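Local coordinates for DNA translocase coupling protein (Clostridium perfringens, PDB 6O1X) that probably acts as an ATP-driven DNA translocase that couples the conjugative plasmid to its transfer apparatus, with this chain holding its FtsK/SpoIIIE-type ATPase part, at residues Q116-N121 / T335-A340. Residues are numbered along the deposited sequence; the frame is centred on the assembly and turned at random.
With BGC (beta-D-glucopyranose), chain C; AGS (phosphothiophosphoric acid-adenylate ester), chain E.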
loop_
_atom_site.group_PDB
_atom_site.type_symbol
_atom_site.label_atom_id
_atom_site.label_comp_id
_atom_site.label_asym_id
_atom_site.label_seq_id
_atom_site.Cartn_x
_atom_site.Cartn_y
_atom_site.Cartn_z
ATOM N N GLN A 116 3.360 9.105 5.738
ATOM C CA GLN A 116 4.433 9.333 6.683
ATOM C C GLN A 116 4.858 8.111 7.438
ATOM O O GLN A 116 4.024 7.435 8.032
ATOM C CB GLN A 116 3.983 10.385 7.694
ATOM C CG GLN A 116 5.049 11.373 8.084
ATOM C CD GLN A 116 4.446 12.461 8.925
ATOM O OE1 GLN A 116 4.421 12.370 10.156
ATOM N NE2 GLN A 116 3.932 13.508 8.270
ATOM N N THR A 117 6.159 7.869 7.481
ATOM C CA THR A 117 6.694 6.793 8.311
ATOM C C THR A 117 7.338 7.434 9.568
ATOM O O THR A 117 7.082 8.607 9.850
ATOM C CB THR A 117 7.572 5.784 7.523
ATOM O OG1 THR A 117 7.920 4.706 8.406
ATOM C CG2 THR A 117 8.818 6.417 6.921
ATOM N N PHE A 118 8.129 6.659 10.326
ATOM C CA PHE A 118 8.773 7.053 11.579
ATOM C C PHE A 118 9.652 8.290 11.452
ATOM O O PHE A 118 9.585 9.169 12.313
ATOM C CB PHE A 118 9.528 5.861 12.172
ATOM C CG PHE A 118 8.586 4.706 12.439
ATOM C CD1 PHE A 118 7.659 4.770 13.473
ATOM C CD2 PHE A 118 8.569 3.594 11.602
ATOM C CE1 PHE A 118 6.756 3.729 13.684
ATOM C CE2 PHE A 118 7.685 2.542 11.833
ATOM C CZ PHE A 118 6.785 2.615 12.873
ATOM N N SER A 119 10.408 8.393 10.350
ATOM C CA SER A 119 11.259 9.538 10.056
ATOM C C SER A 119 11.149 9.872 8.572
ATOM O O SER A 119 11.853 9.296 7.740
ATOM C CB SER A 119 12.704 9.245 10.446
ATOM O OG SER A 119 13.560 10.329 10.124
ATOM N N GLY A 120 10.236 10.769 8.242
ATOM C CA GLY A 120 10.034 11.203 6.868
ATOM C C GLY A 120 8.869 10.547 6.164
ATOM O O GLY A 120 8.119 9.741 6.733
ATOM N N ASN A 121 8.711 10.920 4.907
ATOM C CA ASN A 121 7.640 10.431 4.060
ATOM C C ASN A 121 8.031 9.282 3.182
ATOM O O ASN A 121 9.212 9.100 2.906
ATOM C CB ASN A 121 7.081 11.563 3.232
ATOM C CG ASN A 121 6.468 12.665 4.057
ATOM O OD1 ASN A 121 5.929 12.439 5.151
ATOM N ND2 ASN A 121 6.540 13.882 3.538
ATOM N N THR A 335 9.730 -3.626 4.309
ATOM C CA THR A 335 8.335 -3.745 4.757
ATOM C C THR A 335 8.278 -2.736 5.908
ATOM O O THR A 335 8.796 -3.008 6.999
ATOM C CB THR A 335 7.922 -5.165 5.125
ATOM O OG1 THR A 335 8.204 -6.028 4.031
ATOM C CG2 THR A 335 6.442 -5.255 5.481
ATOM N N VAL A 336 7.767 -1.530 5.604
ATOM C CA VAL A 336 7.761 -0.363 6.480
ATOM C C VAL A 336 6.341 0.063 6.890
ATOM O O VAL A 336 5.447 0.102 6.054
ATOM C CB VAL A 336 8.574 0.799 5.807
ATOM C CG1 VAL A 336 8.712 1.997 6.720
ATOM C CG2 VAL A 336 9.962 0.332 5.376
ATOM N N GLN A 337 6.142 0.410 8.169
ATOM C CA GLN A 337 4.839 0.887 8.622
ATOM C C GLN A 337 4.736 2.394 8.299
ATOM O O GLN A 337 5.706 3.127 8.496
ATOM C CB GLN A 337 4.648 0.613 10.124
ATOM C CG GLN A 337 3.222 0.777 10.604
ATOM C CD GLN A 337 3.006 0.530 12.091
ATOM O OE1 GLN A 337 2.051 1.050 12.680
ATOM N NE2 GLN A 337 3.863 -0.268 12.740
ATOM N N PHE A 338 3.561 2.842 7.779
ATOM C CA PHE A 338 3.318 4.254 7.458
ATOM C C PHE A 338 1.856 4.630 7.584
ATOM O O PHE A 338 0.970 3.778 7.458
ATOM C CB PHE A 338 3.871 4.646 6.069
ATOM C CG PHE A 338 3.013 4.242 4.891
ATOM C CD1 PHE A 338 3.067 2.947 4.378
ATOM C CD2 PHE A 338 2.180 5.165 4.268
ATOM C CE1 PHE A 338 2.273 2.573 3.298
ATOM C CE2 PHE A 338 1.385 4.790 3.185
ATOM C CZ PHE A 338 1.437 3.501 2.708
ATOM N N GLN A 339 1.606 5.908 7.859
ATOM C CA GLN A 339 0.265 6.447 7.934
ATOM C C GLN A 339 -0.034 7.163 6.620
ATOM O O GLN A 339 0.521 8.226 6.344
ATOM C CB GLN A 339 0.087 7.369 9.157
ATOM C CG GLN A 339 -1.352 7.963 9.309
ATOM C CD GLN A 339 -2.437 6.934 9.527
ATOM O OE1 GLN A 339 -2.196 5.802 9.975
ATOM N NE2 GLN A 339 -3.669 7.317 9.219
ATOM N N ALA A 340 -0.915 6.568 5.815
ATOM C CA ALA A 340 -1.312 7.100 4.514
ATOM C C ALA A 340 -2.005 8.438 4.658
ATOM O O ALA A 340 -2.803 8.608 5.584
ATOM C CB ALA A 340 -2.240 6.120 3.807
HETATM C C2 BGC C . 11.731 4.980 3.606
HETATM C C3 BGC C . 11.046 6.074 2.805
HETATM C C4 BGC C . 11.631 6.144 1.399
HETATM C C5 BGC C . 11.525 4.779 0.724
HETATM C C6 BGC C . 12.213 4.740 -0.622
HETATM C C1 BGC C . 11.647 3.646 2.871
HETATM O O1 BGC C . 12.442 2.745 3.542
HETATM O O2 BGC C . 11.121 4.873 4.887
HETATM O O3 BGC C . 11.188 7.313 3.490
HETATM O O4 BGC C . 10.921 7.094 0.611
HETATM O O5 BGC C . 12.151 3.775 1.539
HETATM O O6 BGC C . 11.980 3.511 -1.289
HETATM P PG AGS E . -12.143 0.847 0.350
HETATM S S1G AGS E . -13.866 0.958 1.156
HETATM O O2G AGS E . -12.182 0.592 -1.216
HETATM O O3G AGS E . -11.087 -0.241 0.752
HETATM P PB AGS E . -11.623 3.740 0.196
HETATM O O1B AGS E . -12.615 3.965 -0.888
HETATM O O2B AGS E . -10.257 4.274 -0.088
HETATM O O3B AGS E . -11.394 2.210 0.580
HETATM P PA AGS E . -13.339 5.156 2.168
HETATM O O1A AGS E . -13.006 6.581 2.393
HETATM O O2A AGS E . -14.542 4.823 1.270
HETATM O O3A AGS E . -12.083 4.367 1.588
HETATM O "O5'" AGS E . -13.645 4.487 3.578
HETATM C "C5'" AGS E . -12.591 4.279 4.535
HETATM C "C4'" AGS E . -12.912 4.902 5.875
HETATM O "O4'" AGS E . -11.690 5.108 6.610
HETATM C "C3'" AGS E . -13.627 6.255 5.892
HETATM O "O3'" AGS E . -14.506 6.383 7.009
HETATM C "C2'" AGS E . -12.467 7.261 5.904
HETATM O "O2'" AGS E . -12.767 8.449 6.630
HETATM C "C1'" AGS E . -11.341 6.483 6.608
HETATM N N9 AGS E . -10.028 6.626 5.987
HETATM C C8 AGS E . -9.616 6.146 4.769
HETATM N N7 AGS E . -8.359 6.394 4.494
HETATM C C5 AGS E . -7.913 7.101 5.601
HETATM C C6 AGS E . -6.678 7.716 5.906
HETATM N N6 AGS E . -5.621 7.711 5.090
HETATM N N1 AGS E . -6.577 8.378 7.084
HETATM C C2 AGS E . -7.642 8.422 7.894
HETATM N N3 AGS E . -8.855 7.890 7.709
HETATM C C4 AGS E . -8.930 7.244 6.534
#
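Gln116, the last residue of strand 111-116, pairs with Gln339 as an antiparallel hydrogen-bonded pair, joining the hairpin of strands 111-116 and 121-125 to strand 334-340 in the mixed sheet of the P-loop ATPase fold. Gln116 N donates to Gln339 O at 3.0 Å, and Gln339 N returns a bond to Gln116 O at 2.9 Å; both are nearly straight, 167° at the hydrogen. Gln116 O also receives a CA-H...O contact from Phe338.

Past this backbone bridge, the Thr117 hydroxyl takes over: OG1, set anti to the backbone N (chi1 -174°), donates to Gln337 O at 2.7 Å, almost in line with the carbonyl bond. The same OG1 lies 3.3 Å from Val336 CG1, while CG2 turns to the bound glucopyranose. Thr117 N bonds to Gly120 O, closing the turn.

The Phe118 ring comes up beside Gln337, its CE2 and CZ both 4.0 Å from Gln337 CB, with the ring nearly perpendicular to the Gln337 amide. That amide is tethered to Thr40 and Arg326, and Met88 of the N-terminal sheet touches both side chains.

Asn121 O then accepts a hydrogen bond from glucopyranose O3. Beyond the pairing, strand 334-340 runs to the nucleotide, where N6 of the adenine donates to Ala340 O at 3.0 Å.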